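Local coordinates for myosin-4 (Saccharomyces cerevisiae, PDB 3MMI), which carries ASH1 and certain other mRNAs toward the yeast bud as an actin-based type V motor recruited through SHE3, the piece here being its globular tail, at residues N229-I232 with T233-A237; N239-Y242 with G243-V246; A274-I277 with L278-K281; Q302-A305 with I306-Y310. All coordinates share one frame; numbering follows the deposited sequence.

Contact 1 (N229-I232 with T233-A237); sequences NDLI and TKCPA
D230 and K234, one turn apart at the end of helix 209-234, run alongside each other and point the same way. The touch is made by the lysine's aliphatic part: K234 CD sits 3.2 Å from D230 OD1, while the charged ends stay apart, K234 NZ lying 4.2 Å from D230 OD2. A water fills that step, accepting from K234 NZ at 2.7 Å and donating to D230 OD2 at 3.2 Å. F171 adds a cation-pi partner to the ammonium. With an alanine at D230 the carboxylate would be gone: of this pair the water would probably keep K234 NZ alone, and the lysine chain would lose its flank.

Among the hydrogen bonds, N229 O is gripped twice by T233, from N and from OG1, both at 2.9 Å. The hydroxyl oxygen, set between backbone N and carbonyl carbon (chi1 49°), folds back to approach from above the carbonyl plane. K234 N bonds D230 O at 2.9 Å.

Apolar contact is slight: L231 CD1 and C235 SG stand 4.5 Å apart. The last-turn carbonyls are met partly by side chains, T233 OG1 on N229 O and K309 NZ on L231 O; the positive charge of K309 would suit the negative helix end.

Contact 2 (N239-Y242 with G243-V246); sequences NWKY and GYEV
Y242 offers one face of its ring to V246, whose CG2 methyl lies over it in a CH-pi contact, 3.7 Å from the ring centroid and 26° off the normal. The methyl sits toward the rim, 3.3 Å from Y242 CE2, and the same V246 CG2 lies 3.1 Å from Y242 O. Both torsions prepare this: Y242 CG is anti to its backbone N (chi1 178°), while V246 CG2 lies beside its own N and turns back along the helix. The ring's hydroxyl bonds to the carbonyl of L175, and F180 meets the ring at about 45°. A serine in place of Y242 would probably leave that carbonyl without its hydroxyl partner and open a gap under the valine methyl.

The stretch opens helix 240-257, and N239 is its N-cap: N239 OD1 accepts from Y242 N at 2.6 Å in a nearly straight bond, satisfying a first-turn N-H that has no earlier carbonyl to reach. G243 N then bonds N239 O at 3.0 Å, starting the regular ladder.

On the exposed side K241 and E245 run alongside each other. K241 CE comes to 3.2 Å from E245 OE2, yet K241 NZ stays 4.1 Å from that oxygen, beyond a salt bridge. E245 OE2 also lies in plane at the edge of the Y244 ring.

Contact 3 (A274-I277 with L278-K281); sequences AVKI and LQLK
V275 O draws donors from the next turn, and the strongest is a side chain: Q279 NE2 bonds it at 2.9 Å with an N-H...O angle of 169°. The donor comes from above the carbonyl plane, well away from a lone pair, whereas the oxygen lies within the plane of the glutamine amide. Q279 achieves this by holding CG beside its backbone N (chi1 -52°) and running extended from there, which brings the amide back over the previous turn. The main-chain donors to V275 O are weaker, L278 N at 3.3 Å and Q279 N at 3.5 Å. The side chain thus supplies the firm bond where the backbone gives poor ones, and Q279 NE2 bonds D247 OD2 as well, which would fix the rotation of the amide.

K276 O is shared in turn. L280 N approaches it nearly along the C=O axis at 3.2 Å, and Q279 N bonds it from above its plane at 3.0 Å. Such mixing of i+3 with i+4 bonds is common where an alpha-helix ends, the last turn tightening toward 3-10 geometry, and here it accompanies the weakly bonded end near L278 and Q279.

Apolar contact along the turn is loose, I277 CG1 standing 4.4 Å from L280 CD1, for the buried side chains turn to other partners. Helix 240-257 takes V275 through V246 and Q279 through Y244; A274 reaches L231 and F228 of helix 209-234; and I277 and L278 lean on I306 of helix 300-308, leaving helix 269-279 packed among three others.

Contact 4 (Q302-A305 with I306-Y310); sequences QIQA and ILLKY
Q304 and L308 cross obliquely, the leucine laying one methyl across the aliphatic part of the glutamine: L308 CD1 is 3.5 Å from Q304 CG, with Q304 CD scarcely farther. The glutamine goes out with CG anti to its backbone N (chi1 -170°) and stays extended, while L308 CG lies beside its own N and leans back one turn, so that the two meet over the backbone bond of L308 N to Q304 O, 2.9 Å long.

I303 and L307, also four residues apart, are arranged otherwise. They run alongside each other and point the same way, meeting through I303 CG2 and L307 CD1 at 4.0 Å. In the backbone, L307 N bonds I303 O at 3.1 Å with an angle of 166°.

The stretch is the final part of helix 300-308, within the DIL domain of this all-helical tail, and its rows of side chains serve different neighbours. I303 packs on F288 and F292 of helix 285-292, Q304 and L308 turn to I332 and L325 of helix 322-338, and L307 reaches both helices, F288 on one and L328 on the other. I306 meets A274 of helix 269-279.

Within the helix, I306 CD1 lies 3.5 Å from Q302 O. The amide of Q302 itself is tied elsewhere, to N299 N and I345 O. At the helix end K309 sets its CG 3.2 Å from A305 O and then leads away toward the end of helix 209-234, at L231 and I232, while K309 N bonds I306 O at 3.3 Å.

Overall arrangement
The four contacts follow in series along the chain, on helices 209-234, 240-257, 269-279 and 300-308, all within the DIL range and 22 to 27 Å from the chain centre, toward one end of the elongated tail. Contacts 2 and 3 have the nearest centres, about 8 Å apart; contacts 1 and 3 are farthest, about 15 Å. Every pair touches: C235 meets Y242, for example, I232 meets I306, W240 meets L278, and I277 meets L307. A probable hydrogen bond also joins Y310 of contact 4 to W240 of contact 2. Ends of helices spread over some eighty residues thus meet in one packed region of the cargo-binding tail.

Contact 1 (N229-I232 with T233-A237)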
# COMPACT_ATOMS: atom_id res chain seq x y z
N ASN A 229 1.16 -14.48 -5.17
CA ASN A 229 2.42 -15.16 -4.78
C ASN A 229 2.08 -16.50 -4.11
O ASN A 229 2.67 -17.54 -4.39
CB ASN A 229 3.22 -14.23 -3.85
CG ASN A 229 3.87 -13.09 -4.60
OD1 ASN A 229 3.78 -13.02 -5.81
ND2 ASN A 229 4.56 -12.18 -3.87
N ASP A 230 1.06 -16.49 -3.23
CA ASP A 230 0.65 -17.75 -2.58
C ASP A 230 -0.02 -18.70 -3.51
O ASP A 230 0.05 -19.95 -3.33
CB ASP A 230 -0.27 -17.52 -1.40
CG ASP A 230 0.44 -16.90 -0.20
OD1 ASP A 230 1.70 -16.82 -0.21
OD2 ASP A 230 -0.29 -16.41 0.72
N LEU A 231 -0.70 -18.16 -4.51
CA LEU A 231 -1.30 -19.08 -5.48
C LEU A 231 -0.18 -19.90 -6.17
O LEU A 231 -0.32 -21.17 -6.34
CB LEU A 231 -2.08 -18.31 -6.53
CG LEU A 231 -2.51 -19.17 -7.72
CD1 LEU A 231 -3.77 -20.01 -7.34
CD2 LEU A 231 -2.82 -18.35 -9.01
N ILE A 232 0.91 -19.24 -6.51
CA ILE A 232 2.03 -19.94 -7.14
C ILE A 232 2.83 -20.83 -6.14
O ILE A 232 3.18 -21.87 -6.50
CB ILE A 232 3.09 -18.95 -7.73
CG1 ILE A 232 2.52 -18.13 -8.89
CG2 ILE A 232 4.36 -19.74 -8.20
CD1 ILE A 232 1.69 -18.88 -9.86
N THR A 233 3.13 -20.37 -4.93
CA THR A 233 4.16 -21.04 -4.06
C THR A 233 3.47 -22.11 -3.20
O THR A 233 4.00 -23.19 -2.97
CB THR A 233 4.92 -20.09 -3.15
OG1 THR A 233 3.97 -19.23 -2.46
CG2 THR A 233 5.70 -19.27 -3.99
N LYS A 234 2.25 -21.83 -2.78
CA LYS A 234 1.57 -22.60 -1.75
C LYS A 234 0.44 -23.53 -2.21
O LYS A 234 -0.02 -24.39 -1.44
CB LYS A 234 1.02 -21.68 -0.69
CG LYS A 234 1.99 -21.27 0.35
CD LYS A 234 1.77 -19.85 0.71
CE LYS A 234 2.14 -19.55 2.15
NZ LYS A 234 0.89 -19.77 2.89
N CYS A 235 0.03 -23.46 -3.47
CA CYS A 235 -1.14 -24.21 -3.87
C CYS A 235 -0.71 -25.28 -4.83
O CYS A 235 -0.36 -25.04 -6.03
CB CYS A 235 -2.26 -23.36 -4.52
SG CYS A 235 -2.88 -22.03 -3.46
N PRO A 236 -0.81 -26.52 -4.34
CA PRO A 236 -0.14 -27.64 -4.95
C PRO A 236 -0.68 -27.84 -6.41
O PRO A 236 0.12 -27.75 -7.39
CB PRO A 236 -0.49 -28.80 -3.99
CG PRO A 236 -1.83 -28.43 -3.38
CD PRO A 236 -1.81 -26.91 -3.32
N ALA A 237 -1.97 -28.10 -6.58
CA ALA A 237 -2.50 -28.42 -7.90
C ALA A 237 -3.68 -27.51 -8.22
O ALA A 237 -4.38 -27.00 -7.32
CB ALA A 237 -2.95 -29.85 -8.00
O HOH W 1 0.21 -17.32 3.72

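Contact 2 (N239-Y242 with G243-V246)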
# COMPACT_ATOMS: atom_id res chain seq x y z
N ASN A 239 -6.90 -26.43 -10.99
CA ASN A 239 -7.77 -26.74 -12.12
C ASN A 239 -8.91 -25.73 -12.25
O ASN A 239 -9.04 -24.85 -11.44
CB ASN A 239 -8.39 -28.13 -11.96
CG ASN A 239 -9.19 -28.22 -10.68
OD1 ASN A 239 -10.03 -27.36 -10.42
ND2 ASN A 239 -8.85 -29.18 -9.83
N TRP A 240 -9.76 -25.92 -13.25
CA TRP A 240 -10.83 -24.94 -13.60
C TRP A 240 -11.87 -24.70 -12.44
O TRP A 240 -12.30 -23.57 -12.18
CB TRP A 240 -11.56 -25.29 -14.93
CG TRP A 240 -12.45 -26.48 -14.78
CD1 TRP A 240 -12.09 -27.83 -14.99
CD2 TRP A 240 -13.83 -26.52 -14.31
NE1 TRP A 240 -13.15 -28.67 -14.66
CE2 TRP A 240 -14.23 -27.91 -14.27
CE3 TRP A 240 -14.75 -25.53 -13.89
CZ2 TRP A 240 -15.52 -28.32 -13.83
CZ3 TRP A 240 -16.04 -25.93 -13.46
CH2 TRP A 240 -16.41 -27.33 -13.44
N LYS A 241 -12.09 -25.78 -11.67
CA LYS A 241 -12.88 -25.78 -10.51
C LYS A 241 -12.27 -25.04 -9.37
O LYS A 241 -12.97 -24.23 -8.74
CB LYS A 241 -13.21 -27.24 -10.09
CG LYS A 241 -14.28 -27.34 -9.06
CD LYS A 241 -15.50 -26.58 -9.59
CE LYS A 241 -16.46 -26.32 -8.45
NZ LYS A 241 -17.46 -27.30 -8.68
N TYR A 242 -11.00 -25.28 -9.11
CA TYR A 242 -10.30 -24.49 -8.16
C TYR A 242 -10.44 -23.03 -8.50
O TYR A 242 -10.63 -22.17 -7.60
CB TYR A 242 -8.84 -24.98 -8.01
CG TYR A 242 -8.01 -24.13 -7.03
CD1 TYR A 242 -7.87 -24.45 -5.68
CD2 TYR A 242 -7.44 -22.96 -7.47
CE1 TYR A 242 -7.07 -23.68 -4.86
CE2 TYR A 242 -6.68 -22.20 -6.63
CZ TYR A 242 -6.50 -22.56 -5.36
OH TYR A 242 -5.79 -21.72 -4.58
N GLY A 243 -10.31 -22.72 -9.81
CA GLY A 243 -10.28 -21.34 -10.26
C GLY A 243 -11.62 -20.68 -9.98
O GLY A 243 -11.70 -19.60 -9.39
N TYR A 244 -12.67 -21.40 -10.33
CA TYR A 244 -14.02 -20.94 -10.09
C TYR A 244 -14.36 -20.66 -8.60
O TYR A 244 -14.96 -19.63 -8.25
CB TYR A 244 -15.02 -21.94 -10.63
CG TYR A 244 -16.44 -21.56 -10.26
CD1 TYR A 244 -17.14 -20.63 -11.06
CD2 TYR A 244 -17.07 -22.08 -9.11
CE1 TYR A 244 -18.45 -20.23 -10.74
CE2 TYR A 244 -18.43 -21.65 -8.75
CZ TYR A 244 -19.09 -20.74 -9.62
OH TYR A 244 -20.35 -20.30 -9.40
N GLU A 245 -13.89 -21.51 -7.70
CA GLU A 245 -14.07 -21.33 -6.26
C GLU A 245 -13.28 -20.13 -5.66
O GLU A 245 -13.86 -19.40 -4.85
CB GLU A 245 -13.73 -22.61 -5.51
CG GLU A 245 -14.65 -23.79 -5.94
CD GLU A 245 -16.19 -23.53 -5.64
OE1 GLU A 245 -16.59 -22.95 -4.66
OE2 GLU A 245 -17.08 -23.84 -6.45
N VAL A 246 -12.03 -19.92 -6.07
CA VAL A 246 -11.27 -18.73 -5.66
C VAL A 246 -11.96 -17.49 -6.17
O VAL A 246 -11.93 -16.45 -5.52
CB VAL A 246 -9.80 -18.81 -6.22
CG1 VAL A 246 -8.97 -17.50 -5.91
CG2 VAL A 246 -9.16 -20.21 -5.69

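Contact 3 (A274-I277 with L278-K281)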
# COMPACT_ATOMS: atom_id res chain seq x y z
N ALA A 274 -5.16 -14.69 -13.02
CA ALA A 274 -4.51 -16.05 -12.78
C ALA A 274 -5.67 -17.02 -12.63
O ALA A 274 -5.70 -18.08 -13.21
CB ALA A 274 -3.69 -16.01 -11.46
N VAL A 275 -6.68 -16.65 -11.83
CA VAL A 275 -7.73 -17.64 -11.68
C VAL A 275 -8.68 -17.66 -12.89
O VAL A 275 -9.31 -18.70 -13.19
CB VAL A 275 -8.53 -17.52 -10.32
CG1 VAL A 275 -7.54 -17.61 -9.11
CG2 VAL A 275 -9.37 -16.25 -10.27
N LYS A 276 -8.72 -16.61 -13.68
CA LYS A 276 -9.48 -16.70 -14.90
C LYS A 276 -8.78 -17.59 -15.90
O LYS A 276 -9.40 -18.34 -16.57
CB LYS A 276 -9.86 -15.33 -15.50
CG LYS A 276 -10.96 -14.59 -14.75
CD LYS A 276 -11.31 -13.27 -15.38
CE LYS A 276 -12.55 -12.64 -14.78
NZ LYS A 276 -13.65 -13.55 -14.54
N ILE A 277 -7.47 -17.51 -15.94
CA ILE A 277 -6.72 -18.38 -16.83
C ILE A 277 -7.07 -19.84 -16.55
O ILE A 277 -7.15 -20.64 -17.45
CB ILE A 277 -5.18 -18.08 -16.68
CG1 ILE A 277 -4.88 -16.89 -17.58
CG2 ILE A 277 -4.40 -19.28 -17.07
CD1 ILE A 277 -3.75 -16.18 -17.21
N LEU A 278 -7.27 -20.16 -15.29
CA LEU A 278 -7.49 -21.50 -14.88
C LEU A 278 -8.83 -22.04 -15.40
O LEU A 278 -9.06 -23.28 -15.56
CB LEU A 278 -7.44 -21.58 -13.36
CG LEU A 278 -6.03 -21.64 -12.75
CD1 LEU A 278 -6.15 -21.48 -11.20
CD2 LEU A 278 -5.23 -22.90 -13.18
N GLN A 279 -9.77 -21.12 -15.63
CA GLN A 279 -11.03 -21.51 -16.18
C GLN A 279 -11.12 -21.48 -17.73
O GLN A 279 -12.06 -22.01 -18.25
CB GLN A 279 -12.16 -20.68 -15.56
CG GLN A 279 -12.15 -20.67 -14.04
CD GLN A 279 -12.90 -19.47 -13.47
OE1 GLN A 279 -14.10 -19.54 -13.41
NE2 GLN A 279 -12.21 -18.40 -12.97
N LEU A 280 -10.19 -20.85 -18.45
CA LEU A 280 -10.17 -20.98 -19.91
C LEU A 280 -10.05 -22.42 -20.38
O LEU A 280 -9.39 -23.26 -19.77
CB LEU A 280 -9.16 -20.07 -20.63
CG LEU A 280 -9.30 -18.58 -20.21
CD1 LEU A 280 -8.04 -17.68 -20.58
CD2 LEU A 280 -10.63 -17.96 -20.67
N LYS A 281 -10.73 -22.78 -21.44
CA LYS A 281 -10.58 -24.09 -22.05
C LYS A 281 -9.76 -23.88 -23.29
O LYS A 281 -10.32 -23.68 -24.35
CB LYS A 281 -11.93 -24.63 -22.47
CE LYS A 281 -14.04 -23.78 -25.66
NZ LYS A 281 -14.28 -22.32 -25.54

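Contact 4 (Q302-A305 with I306-Y310)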
# COMPACT_ATOMS: atom_id res chain seq x y z
N GLN A 302 4.95 -15.96 -15.48
CA GLN A 302 3.76 -16.01 -14.53
C GLN A 302 2.70 -16.87 -15.09
O GLN A 302 2.14 -17.75 -14.46
CB GLN A 302 3.28 -14.61 -14.27
CG GLN A 302 4.21 -13.84 -13.31
CD GLN A 302 3.87 -12.39 -13.24
OE1 GLN A 302 3.46 -11.82 -14.23
NE2 GLN A 302 4.24 -11.73 -12.15
N ILE A 303 2.45 -16.71 -16.38
CA ILE A 303 1.45 -17.52 -17.00
C ILE A 303 1.88 -18.96 -17.09
O ILE A 303 1.05 -19.90 -16.89
CB ILE A 303 1.10 -17.02 -18.45
CG1 ILE A 303 0.54 -15.62 -18.46
CG2 ILE A 303 0.21 -18.02 -19.20
CD1 ILE A 303 0.39 -15.08 -19.82
N GLN A 304 3.12 -19.19 -17.47
CA GLN A 304 3.67 -20.57 -17.40
C GLN A 304 3.62 -21.13 -16.03
O GLN A 304 3.28 -22.34 -15.86
CB GLN A 304 5.14 -20.56 -17.98
CG GLN A 304 5.65 -21.99 -18.15
CD GLN A 304 7.17 -22.05 -18.20
OE1 GLN A 304 7.85 -21.44 -17.43
NE2 GLN A 304 7.64 -22.68 -19.19
N ALA A 305 3.98 -20.35 -15.03
CA ALA A 305 3.94 -20.92 -13.64
C ALA A 305 2.56 -21.47 -13.32
O ALA A 305 2.34 -22.49 -12.61
CB ALA A 305 4.31 -19.86 -12.64
N ILE A 306 1.56 -20.76 -13.81
CA ILE A 306 0.17 -21.14 -13.46
C ILE A 306 -0.24 -22.43 -14.20
O ILE A 306 -0.76 -23.36 -13.61
CB ILE A 306 -0.86 -20.05 -13.80
CG1 ILE A 306 -0.80 -18.82 -12.85
CG2 ILE A 306 -2.29 -20.64 -13.91
CD1 ILE A 306 -1.21 -17.61 -13.59
N LEU A 307 0.08 -22.50 -15.47
CA LEU A 307 -0.23 -23.68 -16.24
C LEU A 307 0.62 -24.97 -15.93
O LEU A 307 0.14 -26.07 -16.21
CB LEU A 307 -0.02 -23.38 -17.75
CG LEU A 307 -0.84 -22.19 -18.35
CD1 LEU A 307 -0.65 -21.90 -19.81
CD2 LEU A 307 -2.29 -22.50 -18.15
N LEU A 308 1.88 -24.85 -15.47
CA LEU A 308 2.63 -26.04 -15.08
C LEU A 308 2.00 -26.69 -13.87
O LEU A 308 2.27 -27.82 -13.62
CB LEU A 308 4.13 -25.62 -14.76
CG LEU A 308 4.86 -25.26 -16.04
CD1 LEU A 308 6.12 -24.49 -15.77
CD2 LEU A 308 5.09 -26.48 -16.92
N LYS A 309 1.25 -25.91 -13.06
CA LYS A 309 0.57 -26.39 -11.83
C LYS A 309 -0.81 -27.06 -12.19
O LYS A 309 -1.57 -27.52 -11.32
CB LYS A 309 0.33 -25.25 -10.85
CG LYS A 309 1.62 -24.64 -10.39
CD LYS A 309 1.27 -23.46 -9.50
CE LYS A 309 0.78 -24.01 -8.24
NZ LYS A 309 1.46 -23.39 -7.00
N TYR A 310 -1.16 -27.07 -13.46
CA TYR A 310 -2.46 -27.56 -13.82
C TYR A 310 -2.65 -29.08 -13.77
O TYR A 310 -2.08 -29.81 -14.53
CB TYR A 310 -2.89 -27.11 -15.20
CG TYR A 310 -4.38 -27.18 -15.39
CD1 TYR A 310 -5.18 -26.03 -15.34
CD2 TYR A 310 -5.01 -28.42 -15.57
CE1 TYR A 310 -6.56 -26.11 -15.44
CE2 TYR A 310 -6.38 -28.52 -15.70
CZ TYR A 310 -7.16 -27.34 -15.63
OH TYR A 310 -8.56 -27.42 -15.76